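Local atomic coordinates of Myo-inositol dehydrogenase (PDB entry 3EUW), a protein that probably catalyses the NAD+-dependent oxidation of myo-inositol, as a tetrameric member of the Gfo/Idh/MocA oxidoreductase family. Residues I151-P156 against Y237-E242; F127-A132 against Y282-K287; M174-L179 against V311-L316; G168-D173 against N208-V213. All blocks are in the same frame, centred on the assembly; numbering follows the deposited sequence.

Interaction 1 (I151-P156 against Y237-E242); sequences IISRDP and YDQRLE
Ile152 and Arg240 form an antiparallel hydrogen-bonded pair, their two backbone bonds 3.0 Å long (Ile152 N to Arg240 O and Arg240 N to Ile152 O), and the strands 151-154 and 238-242 run 4.7 Å apart at 176°. Arg154 N continues the pairing to Asp238 O, whereas the return bond from Asp238 N to Arg154 O is weak. On the face carrying Ile152, Arg154, Asp238 and Arg240, a salt-bridge network gathers round the Asp238 carboxylate. Arg240, bent at chi3 (-75°), grips it side-on and almost in plane, NE reaching OD1 at 2.9 Å and NH2 reaching OD2 at 3.0 Å, each on a syn lone pair. Arg154 NH1 meets OD2 at 3.2 Å, nearly along the C-O axis, OD2 lying out of the Arg154 guanidinium plane; Tyr235 OH also bonds to OD2. Ile152 lays CG2 over the centre of the Arg154 guanidinium and CD1 over that of Arg240. On the other face, Ser153 OG bonds to Asp178 and, through a water, to Arg240 O. Asp238 OD2, their common acceptor, probably offsets the closeness of Arg154 NH1 and Arg240 NH2, 3.3 Å apart; from the second subunit Glu242 adds a carboxylate for both and Gln148 bonds Arg154 NH2.

Interaction 2 (F127-A132 against Y282-K287); sequences FDPSFA and YDAAYK
Ala285 presses its methyl against the peptide joining Phe127 to Asp128, CB lying 3.8 Å from Asp128 N. The backbones are close enough here for a CA-H...O contact, Ala285 CA to Phe127 O at 3.5 Å, and in the reverse sense Phe127 CB rests against Ala285 O. Beyond this point the Phe127 ring leads away, along helix 283-299 towards Ala288 and Thr292. A water bridges the junction: it donates to Asp128 OD1 and accepts from Ala285 N, 2.9 Å in each case.

Asp128 is the N-cap of helix 129-139. With CG anti to its backbone N (chi1 178°), the carboxylate turns back over the first turn, where OD2 takes the N-H of Phe131 at 3.1 Å in a nearly straight bond and also lies above one face of the Phe131 ring, towards its rim. The carboxylate stands almost perpendicular to the Tyr282 ring, with OD1 at that ring's edge.

Tyr282 and Phe131 cross at about a right angle and meet edge to edge, the Tyr282 OH 3.3 Å from Phe131 CE2 and near the plane of the phenylalanine ring. That hydroxyl is also hydrogen-bonded to the side chain of Gln239. Further out, Ala284 CB touches CG and CD of Pro129.

No direct hydrogen bond links the two segments. The polar link runs through the water and through Arg281, just ahead of Tyr282, in a salt bridge to Asp128 OD1. One aspartate thus caps a helix start with one oxygen and with the other meets Arg281 and, through the water, the start of helix 283-299; Arg281 would probably stabilise its negative charge.

Interaction 3 (M174-L179 against V311-L316); sequences MTIHDL and VIALEL
Leu179, Ile176 and Leu316 carry most of this contact between helices 169-185 and 307-326, which has no hydrogen bonds and is made by apolar side chains. The segment axes approach to 8.8 Å and cross at 121°. Leu179 has the largest share: its CD1 reaches the backbone of the partner helix, 3.9 Å from both the Leu316 carbonyl carbon and Leu316 CB. Leu316 answers from the other direction, its CD1 lying 4.1 Å from Leu179 CB, and the two leucines lie alongside, pointing opposite ways, each methyl end beside the base of the other. Ile176 works one turn earlier. A chi1 of -164° swings its long branch across to the small side chain of Ala313, where CG1 meets CB at 3.8 Å, and CD1 continues towards the backbone N of Leu314. The nearest CA atoms are those of Ile176 and Ala313, 5.9 Å apart, a spacing that the short alanine side chain admits. Behind the interface, Leu179 also touches Ile227 of strand 224-230, while Leu314 turns to Val105 and Ile102 of helix 102-112. The arrangement is layered alpha/beta packing: helix 169-185 lies between the mixed sheet and helix 307-326, which in turn reaches a helix of the Rossmann-type domain.

Interaction 4 (G168-D173 against N208-V213); sequences GGIFRD and NDYDQV
Ile170 and Asp209 cross at about a right angle, and the Asp209 carboxylate lies against the Ile170 backbone N and the base of its side chain. Asp209 OD1 accepts the N-H of Ile170 at 2.9 Å in a nearly straight bond (171°), met on the syn side and a little out of the carboxylate plane. The carboxylate also rests against Gly169 CA, a glycine with positive phi near the beginning of helix 169-185. Ile170, its CG1 turned away from the backbone N by a chi1 of -168°, sends CD1 to 3.5 Å from Tyr210 O, while its CG2 reaches Val213 CG1 tip to tip at 3.8 Å and lies at the edge of the Tyr210 ring. Phe171 approaches obliquely from the next position: its CZ touches Val213 CG1 at 3.6 Å, and its CE2 meets Tyr210 CE2 at 4.0 Å, so that the valine methyl is shared between Ile170 and Phe171. Phe171 also packs on Cys320, Leu321 and Ala324 of helix 307-326. Asn208, just ahead of Asp209, is the C-prime residue of the Schellman motif ending helix 202-206. The first part of the helix is thus fastened by a side-chain carboxylate and packed on the entrance of strand 212-219, within the alpha/beta C-terminal domain of the Gfo/Idh/MocA family.

How the interactions relate
Helix 169-185 unites interactions 3 and 4, whose centres lie 12 Å apart: Thr175 N lies 3.0 Å from Ile170 O, probably a hydrogen bond, and Leu314 packs on Arg172. It also reaches interaction 1, where Asp178 OD1 lies 2.6 Å from Ser153 OG. Interactions 1 and 4 share the mixed sheet without touching. Interactions 1 and 2, about 15 Å apart between centres, meet where Leu241 and the backbone of Gln239 pack on Phe131 of helix 129-139 and Tyr237 packs on Tyr282, the N-cap of helix 283-299. Beside interaction 2, Tyr286 touches helix 14-25, whose start carries the Gly11, Gly13, Gly16 pattern, consistent with dinucleotide binding. The sodium site (Ile23, Ala24, Asn26 and Leu29) includes no residue of these contacts.

Interaction 1 (I151-P156 against Y237-E242)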
loop_
_atom_site.group_PDB
_atom_site.type_symbol
_atom_site.label_atom_id
_atom_site.label_comp_id
_atom_site.label_asym_id
_atom_site.label_seq_id
_atom_site.Cartn_x
_atom_site.Cartn_y
_atom_site.Cartn_z
ATOM N N ILE A 151 14.489 13.711 -0.619
ATOM C CA ILE A 151 14.520 13.303 0.773
ATOM C C ILE A 151 13.562 14.133 1.602
ATOM O O ILE A 151 13.539 15.357 1.504
ATOM C CB ILE A 151 15.954 13.439 1.329
ATOM C CG1 ILE A 151 16.911 12.637 0.435
ATOM C CG2 ILE A 151 16.017 12.941 2.767
ATOM C CD1 ILE A 151 18.397 12.747 0.801
ATOM N N ILE A 152 12.750 13.456 2.403
ATOM C CA ILE A 152 11.794 14.146 3.252
ATOM C C ILE A 152 11.957 13.667 4.674
ATOM O O ILE A 152 11.627 12.521 5.012
ATOM C CB ILE A 152 10.345 13.902 2.794
ATOM C CG1 ILE A 152 10.165 14.439 1.369
ATOM C CG2 ILE A 152 9.369 14.571 3.770
ATOM C CD1 ILE A 152 8.782 14.213 0.768
ATOM N N SER A 153 12.491 14.559 5.499
ATOM C CA SER A 153 12.714 14.289 6.898
ATOM C C SER A 153 11.963 15.314 7.748
ATOM O O SER A 153 12.123 16.530 7.585
ATOM C CB SER A 153 14.208 14.368 7.212
ATOM O OG SER A 153 14.954 13.440 6.439
ATOM N N ARG A 154 11.131 14.818 8.646
ATOM C CA ARG A 154 10.395 15.699 9.533
ATOM C C ARG A 154 10.450 15.143 10.948
ATOM O O ARG A 154 10.043 14.006 11.198
ATOM C CB ARG A 154 8.942 15.835 9.070
ATOM C CG ARG A 154 8.803 16.426 7.675
ATOM C CD ARG A 154 7.339 16.386 7.215
ATOM N NE ARG A 154 7.107 17.159 6.001
ATOM C CZ ARG A 154 6.392 16.737 4.965
ATOM N NH1 ARG A 154 5.817 15.533 4.980
ATOM N NH2 ARG A 154 6.266 17.515 3.905
ATOM N N ASP A 155 10.982 15.934 11.869
ATOM C CA ASP A 155 11.055 15.497 13.248
ATOM C C ASP A 155 9.657 15.580 13.846
ATOM O O ASP A 155 8.846 16.416 13.435
ATOM C CB ASP A 155 11.995 16.387 14.060
ATOM C CG ASP A 155 13.446 16.137 13.752
ATOM O OD1 ASP A 155 13.749 15.241 12.933
ATOM O OD2 ASP A 155 14.287 16.843 14.345
ATOM N N PRO A 156 9.357 14.706 14.815
ATOM C CA PRO A 156 8.058 14.678 15.486
ATOM C C PRO A 156 7.772 16.030 16.125
ATOM O O PRO A 156 6.667 16.553 16.009
ATOM C CB PRO A 156 8.231 13.578 16.536
ATOM C CG PRO A 156 9.164 12.629 15.857
ATOM C CD PRO A 156 10.187 13.558 15.224
ATOM N N TYR A 237 8.026 10.103 13.029
ATOM C CA TYR A 237 9.332 10.509 12.512
ATOM C C TYR A 237 9.426 10.185 11.011
ATOM O O TYR A 237 9.849 9.099 10.620
ATOM C CB TYR A 237 10.409 9.768 13.311
ATOM C CG TYR A 237 11.845 10.167 13.047
ATOM C CD1 TYR A 237 12.186 11.483 12.735
ATOM C CD2 TYR A 237 12.876 9.240 13.200
ATOM C CE1 TYR A 237 13.517 11.869 12.589
ATOM C CE2 TYR A 237 14.213 9.615 13.055
ATOM C CZ TYR A 237 14.525 10.929 12.752
ATOM O OH TYR A 237 15.837 11.302 12.624
ATOM N N ASP A 238 9.030 11.153 10.191
ATOM C CA ASP A 238 8.993 11.007 8.731
ATOM C C ASP A 238 10.388 10.922 8.121
ATOM O O ASP A 238 11.140 11.890 8.145
ATOM C CB ASP A 238 8.212 12.183 8.134
ATOM C CG ASP A 238 7.695 11.903 6.731
ATOM O OD1 ASP A 238 8.051 10.854 6.152
ATOM O OD2 ASP A 238 6.935 12.744 6.208
ATOM N N GLN A 239 10.730 9.762 7.570
ATOM C CA GLN A 239 12.048 9.565 6.974
ATOM C C GLN A 239 11.921 8.857 5.638
ATOM O O GLN A 239 12.178 7.657 5.546
ATOM C CB GLN A 239 12.925 8.708 7.897
ATOM C CG GLN A 239 13.186 9.294 9.283
ATOM C CD GLN A 239 14.191 10.432 9.263
ATOM O OE1 GLN A 239 13.821 11.606 9.200
ATOM N NE2 GLN A 239 15.475 10.087 9.302
ATOM N N ARG A 240 11.526 9.593 4.608
ATOM C CA ARG A 240 11.360 9.012 3.293
ATOM C C ARG A 240 12.479 9.420 2.355
ATOM O O ARG A 240 13.093 10.484 2.512
ATOM C CB ARG A 240 10.004 9.417 2.708
ATOM C CG ARG A 240 8.815 8.718 3.355
ATOM C CD ARG A 240 7.500 9.266 2.807
ATOM N NE ARG A 240 7.204 10.588 3.345
ATOM C CZ ARG A 240 6.623 11.574 2.661
ATOM N NH1 ARG A 240 6.286 11.392 1.389
ATOM N NH2 ARG A 240 6.344 12.731 3.259
ATOM N N LEU A 241 12.746 8.562 1.383
ATOM C CA LEU A 241 13.784 8.827 0.413
ATOM C C LEU A 241 13.372 8.227 -0.920
ATOM O O LEU A 241 12.885 7.098 -0.983
ATOM C CB LEU A 241 15.116 8.232 0.873
ATOM C CG LEU A 241 16.310 8.510 -0.046
ATOM C CD1 LEU A 241 17.601 8.447 0.753
ATOM C CD2 LEU A 241 16.327 7.522 -1.193
ATOM N N GLU A 242 13.583 8.990 -1.980
ATOM C CA GLU A 242 13.231 8.553 -3.313
ATOM C C GLU A 242 14.393 8.824 -4.269
ATOM O O GLU A 242 14.906 9.940 -4.326
ATOM C CB GLU A 242 11.985 9.322 -3.764
ATOM C CG GLU A 242 11.517 9.037 -5.170
ATOM C CD GLU A 242 10.394 9.974 -5.614
ATOM O OE1 GLU A 242 9.499 10.290 -4.800
ATOM O OE2 GLU A 242 10.398 10.392 -6.782
HETATM O O HOH W 1 14.632 10.714 5.233
HETATM O O HOH W 2 16.707 14.051 13.730
#

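Interaction 2 (F127-A132 against Y282-K287)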
loop_
_atom_site.group_PDB
_atom_site.type_symbol
_atom_site.label_atom_id
_atom_site.label_comp_id
_atom_site.label_asym_id
_atom_site.label_seq_id
_atom_site.Cartn_x
_atom_site.Cartn_y
_atom_site.Cartn_z
ATOM N N PHE A 127 23.425 3.145 7.241
ATOM C CA PHE A 127 23.355 1.745 7.637
ATOM C C PHE A 127 21.948 1.199 7.770
ATOM O O PHE A 127 21.749 0.057 8.179
ATOM C CB PHE A 127 24.168 1.549 8.923
ATOM C CG PHE A 127 25.617 1.933 8.770
ATOM C CD1 PHE A 127 26.550 1.015 8.279
ATOM C CD2 PHE A 127 26.032 3.236 9.029
ATOM C CE1 PHE A 127 27.869 1.396 8.045
ATOM C CE2 PHE A 127 27.351 3.629 8.799
ATOM C CZ PHE A 127 28.271 2.711 8.306
ATOM N N ASP A 128 20.967 2.019 7.414
ATOM C CA ASP A 128 19.579 1.579 7.444
ATOM C C ASP A 128 19.403 0.563 6.313
ATOM O O ASP A 128 19.767 0.843 5.169
ATOM C CB ASP A 128 18.630 2.747 7.198
ATOM C CG ASP A 128 17.177 2.304 7.166
ATOM O OD1 ASP A 128 16.725 1.737 8.180
ATOM O OD2 ASP A 128 16.501 2.514 6.138
ATOM N N PRO A 129 18.845 -0.623 6.611
ATOM C CA PRO A 129 18.667 -1.622 5.547
ATOM C C PRO A 129 17.998 -1.067 4.284
ATOM O O PRO A 129 18.517 -1.247 3.177
ATOM C CB PRO A 129 17.836 -2.723 6.225
ATOM C CG PRO A 129 18.316 -2.663 7.652
ATOM C CD PRO A 129 18.431 -1.156 7.923
ATOM N N SER A 130 16.867 -0.379 4.453
ATOM C CA SER A 130 16.143 0.187 3.311
ATOM C C SER A 130 16.993 1.202 2.547
ATOM O O SER A 130 17.219 1.050 1.354
ATOM C CB SER A 130 14.832 0.845 3.769
ATOM O OG SER A 130 14.001 -0.082 4.453
ATOM N N PHE A 131 17.470 2.235 3.231
ATOM C CA PHE A 131 18.297 3.234 2.562
ATOM C C PHE A 131 19.582 2.622 1.963
ATOM O O PHE A 131 20.001 2.992 0.866
ATOM C CB PHE A 131 18.684 4.356 3.526
ATOM C CG PHE A 131 17.518 5.140 4.072
ATOM C CD1 PHE A 131 16.348 5.303 3.335
ATOM C CD2 PHE A 131 17.601 5.717 5.336
ATOM C CE1 PHE A 131 15.270 6.020 3.854
ATOM C CE2 PHE A 131 16.542 6.435 5.869
ATOM C CZ PHE A 131 15.367 6.590 5.131
ATOM N N ALA A 132 20.203 1.687 2.677
ATOM C CA ALA A 132 21.439 1.075 2.184
ATOM C C ALA A 132 21.145 0.240 0.941
ATOM O O ALA A 132 21.919 0.243 -0.020
ATOM C CB ALA A 132 22.076 0.211 3.275
ATOM N N TYR A 282 15.771 3.603 13.754
ATOM C CA TYR A 282 17.093 3.168 13.351
ATOM C C TYR A 282 17.751 2.083 14.193
ATOM O O TYR A 282 18.975 1.992 14.253
ATOM C CB TYR A 282 18.004 4.396 13.233
ATOM C CG TYR A 282 17.579 5.272 12.078
ATOM C CD1 TYR A 282 17.506 4.751 10.786
ATOM C CD2 TYR A 282 17.192 6.600 12.278
ATOM C CE1 TYR A 282 17.056 5.521 9.721
ATOM C CE2 TYR A 282 16.739 7.386 11.218
ATOM C CZ TYR A 282 16.673 6.839 9.944
ATOM O OH TYR A 282 16.218 7.605 8.901
ATOM N N ASP A 283 16.934 1.235 14.809
ATOM C CA ASP A 283 17.468 0.164 15.633
ATOM C C ASP A 283 18.473 -0.654 14.827
ATOM O O ASP A 283 19.634 -0.778 15.211
ATOM C CB ASP A 283 16.344 -0.742 16.141
ATOM C CG ASP A 283 16.845 -1.797 17.107
ATOM O OD1 ASP A 283 16.447 -1.765 18.292
ATOM O OD2 ASP A 283 17.650 -2.650 16.686
ATOM N N ALA A 284 18.033 -1.200 13.700
ATOM C CA ALA A 284 18.920 -2.000 12.862
ATOM C C ALA A 284 20.144 -1.213 12.395
ATOM O O ALA A 284 21.261 -1.738 12.376
ATOM C CB ALA A 284 18.154 -2.543 11.650
ATOM N N ALA A 285 19.938 0.047 12.022
ATOM C CA ALA A 285 21.039 0.882 11.544
ATOM C C ALA A 285 22.169 1.030 12.562
ATOM O O ALA A 285 23.346 0.930 12.207
ATOM C CB ALA A 285 20.519 2.265 11.149
ATOM N N TYR A 286 21.822 1.280 13.821
ATOM C CA TYR A 286 22.856 1.452 14.828
ATOM C C TYR A 286 23.655 0.187 15.038
ATOM O O TYR A 286 24.858 0.248 15.279
ATOM C CB TYR A 286 22.263 1.930 16.154
ATOM C CG TYR A 286 21.901 3.394 16.139
ATOM C CD1 TYR A 286 22.882 4.368 15.972
ATOM C CD2 TYR A 286 20.578 3.811 16.310
ATOM C CE1 TYR A 286 22.563 5.719 15.982
ATOM C CE2 TYR A 286 20.251 5.161 16.321
ATOM C CZ TYR A 286 21.249 6.108 16.159
ATOM O OH TYR A 286 20.941 7.445 16.196
ATOM N N LYS A 287 22.989 -0.956 14.947
ATOM C CA LYS A 287 23.662 -2.232 15.116
ATOM C C LYS A 287 24.593 -2.494 13.935
ATOM O O LYS A 287 25.722 -2.973 14.108
ATOM C CB LYS A 287 22.629 -3.359 15.244
ATOM C CG LYS A 287 21.885 -3.359 16.580
ATOM C CD LYS A 287 20.787 -4.428 16.648
ATOM C CE LYS A 287 20.201 -4.540 18.056
ATOM N NZ LYS A 287 19.658 -3.247 18.554
HETATM O O HOH W 3 17.515 1.027 10.833
#

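Interaction 3 (M174-L179 against V311-L316)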
loop_
_atom_site.group_PDB
_atom_site.type_symbol
_atom_site.label_atom_id
_atom_site.label_comp_id
_atom_site.label_asym_id
_atom_site.label_seq_id
_atom_site.Cartn_x
_atom_site.Cartn_y
_atom_site.Cartn_z
HETATM N N MSE A 174 19.986 19.250 11.947
HETATM C CA MSE A 174 19.068 18.318 11.307
HETATM C C MSE A 174 19.407 17.969 9.855
HETATM O O MSE A 174 19.717 16.826 9.550
HETATM C CB MSE A 174 17.658 18.885 11.347
HETATM C CG MSE A 174 16.612 17.899 10.874
HETATM SE SE MSE A 174 14.870 18.757 10.881
HETATM C CE MSE A 174 13.797 17.267 10.097
ATOM N N THR A 175 19.338 18.954 8.964
ATOM C CA THR A 175 19.630 18.719 7.554
ATOM C C THR A 175 20.974 18.028 7.331
ATOM O O THR A 175 21.142 17.289 6.368
ATOM C CB THR A 175 19.618 20.044 6.775
ATOM O OG1 THR A 175 18.675 20.930 7.384
ATOM C CG2 THR A 175 19.207 19.819 5.322
ATOM N N ILE A 176 21.931 18.252 8.224
ATOM C CA ILE A 176 23.245 17.638 8.069
ATOM C C ILE A 176 23.138 16.132 7.785
ATOM O O ILE A 176 23.896 15.600 6.973
ATOM C CB ILE A 176 24.148 17.899 9.319
ATOM C CG1 ILE A 176 25.616 17.612 8.983
ATOM C CG2 ILE A 176 23.718 17.034 10.481
ATOM C CD1 ILE A 176 26.591 18.062 10.067
ATOM N N HIS A 177 22.211 15.437 8.439
ATOM C CA HIS A 177 22.063 14.009 8.171
ATOM C C HIS A 177 21.614 13.779 6.715
ATOM O O HIS A 177 22.080 12.856 6.040
ATOM C CB HIS A 177 21.055 13.360 9.127
ATOM C CG HIS A 177 21.641 12.932 10.439
ATOM N ND1 HIS A 177 21.419 13.614 11.618
ATOM C CD2 HIS A 177 22.402 11.861 10.765
ATOM C CE1 HIS A 177 22.013 12.978 12.611
ATOM N NE2 HIS A 177 22.616 11.911 12.121
ATOM N N ASP A 178 20.707 14.617 6.232
ATOM C CA ASP A 178 20.217 14.495 4.865
ATOM C C ASP A 178 21.295 14.892 3.856
ATOM O O ASP A 178 21.343 14.376 2.745
ATOM C CB ASP A 178 18.991 15.388 4.666
ATOM C CG ASP A 178 17.864 15.053 5.623
ATOM O OD1 ASP A 178 17.416 13.891 5.649
ATOM O OD2 ASP A 178 17.415 15.961 6.345
ATOM N N LEU A 179 22.144 15.836 4.238
ATOM C CA LEU A 179 23.218 16.278 3.366
ATOM C C LEU A 179 24.229 15.153 3.191
ATOM O O LEU A 179 24.801 14.982 2.114
ATOM C CB LEU A 179 23.894 17.515 3.950
ATOM C CG LEU A 179 22.965 18.731 3.913
ATOM C CD1 LEU A 179 23.564 19.846 4.749
ATOM C CD2 LEU A 179 22.746 19.183 2.441
ATOM N N VAL A 311 33.495 16.506 7.595
ATOM C CA VAL A 311 33.896 17.863 7.263
ATOM C C VAL A 311 32.991 18.450 6.181
ATOM O O VAL A 311 32.463 19.552 6.328
ATOM C CB VAL A 311 35.359 17.895 6.754
ATOM C CG1 VAL A 311 35.760 19.314 6.405
ATOM C CG2 VAL A 311 36.293 17.314 7.815
ATOM N N ILE A 312 32.816 17.695 5.101
ATOM C CA ILE A 312 32.005 18.131 3.976
ATOM C C ILE A 312 30.524 18.277 4.334
ATOM O O ILE A 312 29.837 19.163 3.823
ATOM C CB ILE A 312 32.167 17.162 2.788
ATOM C CG1 ILE A 312 33.650 17.080 2.398
ATOM C CG2 ILE A 312 31.351 17.645 1.601
ATOM C CD1 ILE A 312 33.967 16.023 1.347
ATOM N N ALA A 313 30.035 17.413 5.217
ATOM C CA ALA A 313 28.643 17.488 5.623
ATOM C C ALA A 313 28.406 18.826 6.310
ATOM O O ALA A 313 27.390 19.479 6.069
ATOM C CB ALA A 313 28.301 16.345 6.554
ATOM N N LEU A 314 29.353 19.244 7.145
ATOM C CA LEU A 314 29.213 20.518 7.848
ATOM C C LEU A 314 29.349 21.666 6.862
ATOM O O LEU A 314 28.611 22.653 6.933
ATOM C CB LEU A 314 30.261 20.652 8.967
ATOM C CG LEU A 314 30.283 22.011 9.689
ATOM C CD1 LEU A 314 28.915 22.253 10.343
ATOM C CD2 LEU A 314 31.398 22.057 10.752
ATOM N N GLU A 315 30.290 21.543 5.934
ATOM C CA GLU A 315 30.479 22.594 4.933
ATOM C C GLU A 315 29.211 22.783 4.097
ATOM O O GLU A 315 28.854 23.909 3.752
ATOM C CB GLU A 315 31.669 22.273 4.010
ATOM C CG GLU A 315 33.023 22.231 4.714
ATOM C CD GLU A 315 34.170 21.814 3.789
ATOM O OE1 GLU A 315 34.019 20.845 3.017
ATOM O OE2 GLU A 315 35.241 22.447 3.840
ATOM N N LEU A 316 28.536 21.687 3.765
ATOM C CA LEU A 316 27.308 21.766 2.983
ATOM C C LEU A 316 26.254 22.452 3.845
ATOM O O LEU A 316 25.502 23.307 3.370
ATOM C CB LEU A 316 26.819 20.369 2.574
ATOM C CG LEU A 316 27.614 19.596 1.510
ATOM C CD1 LEU A 316 26.921 18.257 1.224
ATOM C CD2 LEU A 316 27.710 20.408 0.226
#

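Interaction 4 (G168-D173 against N208-V213)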
loop_
_atom_site.group_PDB
_atom_site.type_symbol
_atom_site.label_atom_id
_atom_site.label_comp_id
_atom_site.label_asym_id
_atom_site.label_seq_id
_atom_site.Cartn_x
_atom_site.Cartn_y
_atom_site.Cartn_z
ATOM N N GLY A 168 23.174 24.978 16.764
ATOM C CA GLY A 168 23.816 25.530 15.584
ATOM C C GLY A 168 22.858 25.711 14.410
ATOM O O GLY A 168 23.289 25.945 13.280
ATOM N N GLY A 169 21.558 25.596 14.676
ATOM C CA GLY A 169 20.557 25.769 13.637
ATOM C C GLY A 169 20.118 24.477 12.957
ATOM O O GLY A 169 20.817 23.460 12.999
ATOM N N ILE A 170 18.956 24.529 12.315
ATOM C CA ILE A 170 18.389 23.377 11.637
ATOM C C ILE A 170 19.337 22.687 10.633
ATOM O O ILE A 170 19.403 21.462 10.590
ATOM C CB ILE A 170 17.062 23.783 10.946
ATOM C CG1 ILE A 170 16.304 22.545 10.473
ATOM C CG2 ILE A 170 17.335 24.736 9.797
ATOM C CD1 ILE A 170 14.852 22.845 10.052
ATOM N N PHE A 171 20.078 23.466 9.850
ATOM C CA PHE A 171 21.005 22.909 8.858
ATOM C C PHE A 171 22.160 22.108 9.468
ATOM O O PHE A 171 22.451 21.003 9.015
ATOM C CB PHE A 171 21.581 24.022 7.971
ATOM C CG PHE A 171 20.546 24.743 7.159
ATOM C CD1 PHE A 171 19.856 24.083 6.145
ATOM C CD2 PHE A 171 20.265 26.084 7.398
ATOM C CE1 PHE A 171 18.913 24.749 5.386
ATOM C CE2 PHE A 171 19.323 26.752 6.642
ATOM C CZ PHE A 171 18.647 26.090 5.635
ATOM N N ARG A 172 22.817 22.655 10.484
ATOM C CA ARG A 172 23.928 21.952 11.126
ATOM C C ARG A 172 23.468 20.810 12.039
ATOM O O ARG A 172 24.180 19.824 12.218
ATOM C CB ARG A 172 24.784 22.924 11.954
ATOM C CG ARG A 172 25.408 24.080 11.175
ATOM C CD ARG A 172 26.434 24.807 12.036
ATOM N NE ARG A 172 26.974 26.018 11.413
ATOM C CZ ARG A 172 26.452 27.235 11.550
ATOM N NH1 ARG A 172 25.367 27.423 12.288
ATOM N NH2 ARG A 172 27.027 28.274 10.960
ATOM N N ASP A 173 22.269 20.935 12.597
ATOM C CA ASP A 173 21.728 19.936 13.520
ATOM C C ASP A 173 20.820 18.862 12.909
ATOM O O ASP A 173 20.870 17.697 13.318
ATOM C CB ASP A 173 20.975 20.656 14.645
ATOM C CG ASP A 173 20.412 19.699 15.690
ATOM O OD1 ASP A 173 21.204 19.085 16.441
ATOM O OD2 ASP A 173 19.174 19.568 15.759
ATOM N N ASN A 208 16.423 32.643 16.149
ATOM C CA ASN A 208 16.847 32.982 14.791
ATOM C C ASN A 208 17.248 31.724 14.025
ATOM O O ASN A 208 18.360 31.604 13.504
ATOM C CB ASN A 208 18.014 33.965 14.829
ATOM C CG ASN A 208 17.612 35.305 15.387
ATOM O OD1 ASN A 208 17.910 35.629 16.535
ATOM N ND2 ASN A 208 16.907 36.089 14.582
ATOM N N ASP A 209 16.314 30.789 13.972
ATOM C CA ASP A 209 16.505 29.522 13.296
ATOM C C ASP A 209 15.202 29.284 12.510
ATOM O O ASP A 209 14.231 30.029 12.674
ATOM C CB ASP A 209 16.749 28.438 14.354
ATOM C CG ASP A 209 17.159 27.103 13.762
ATOM O OD1 ASP A 209 17.469 27.034 12.556
ATOM O OD2 ASP A 209 17.178 26.118 14.524
ATOM N N TYR A 210 15.175 28.265 11.658
ATOM C CA TYR A 210 13.973 27.992 10.872
ATOM C C TYR A 210 13.310 26.718 11.365
ATOM O O TYR A 210 13.998 25.784 11.804
ATOM C CB TYR A 210 14.322 27.808 9.384
ATOM C CG TYR A 210 15.091 28.945 8.748
ATOM C CD1 TYR A 210 14.469 30.149 8.433
ATOM C CD2 TYR A 210 16.444 28.807 8.450
ATOM C CE1 TYR A 210 15.181 31.195 7.829
ATOM C CE2 TYR A 210 17.162 29.834 7.853
ATOM C CZ TYR A 210 16.530 31.025 7.541
ATOM O OH TYR A 210 17.245 32.021 6.921
ATOM N N ASP A 211 11.983 26.666 11.307
ATOM C CA ASP A 211 11.313 25.448 11.724
ATOM C C ASP A 211 11.014 24.556 10.516
ATOM O O ASP A 211 10.442 23.475 10.666
ATOM C CB ASP A 211 10.034 25.746 12.532
ATOM C CG ASP A 211 9.014 26.544 11.762
ATOM O OD1 ASP A 211 9.025 26.508 10.517
ATOM O OD2 ASP A 211 8.175 27.199 12.421
ATOM N N GLN A 212 11.389 25.021 9.324
ATOM C CA GLN A 212 11.227 24.239 8.102
ATOM C C GLN A 212 12.094 24.795 6.972
ATOM O O GLN A 212 12.218 26.012 6.789
ATOM C CB GLN A 212 9.752 24.156 7.655
ATOM C CG GLN A 212 9.150 25.436 7.101
ATOM C CD GLN A 212 7.769 25.225 6.485
ATOM O OE1 GLN A 212 7.183 26.145 5.913
ATOM N NE2 GLN A 212 7.249 24.014 6.599
ATOM N N VAL A 213 12.717 23.890 6.226
ATOM C CA VAL A 213 13.558 24.305 5.108
ATOM C C VAL A 213 13.455 23.371 3.895
ATOM O O VAL A 213 13.012 22.235 4.009
ATOM C CB VAL A 213 15.061 24.361 5.517
ATOM C CG1 VAL A 213 15.265 25.291 6.704
ATOM C CG2 VAL A 213 15.566 22.960 5.856
#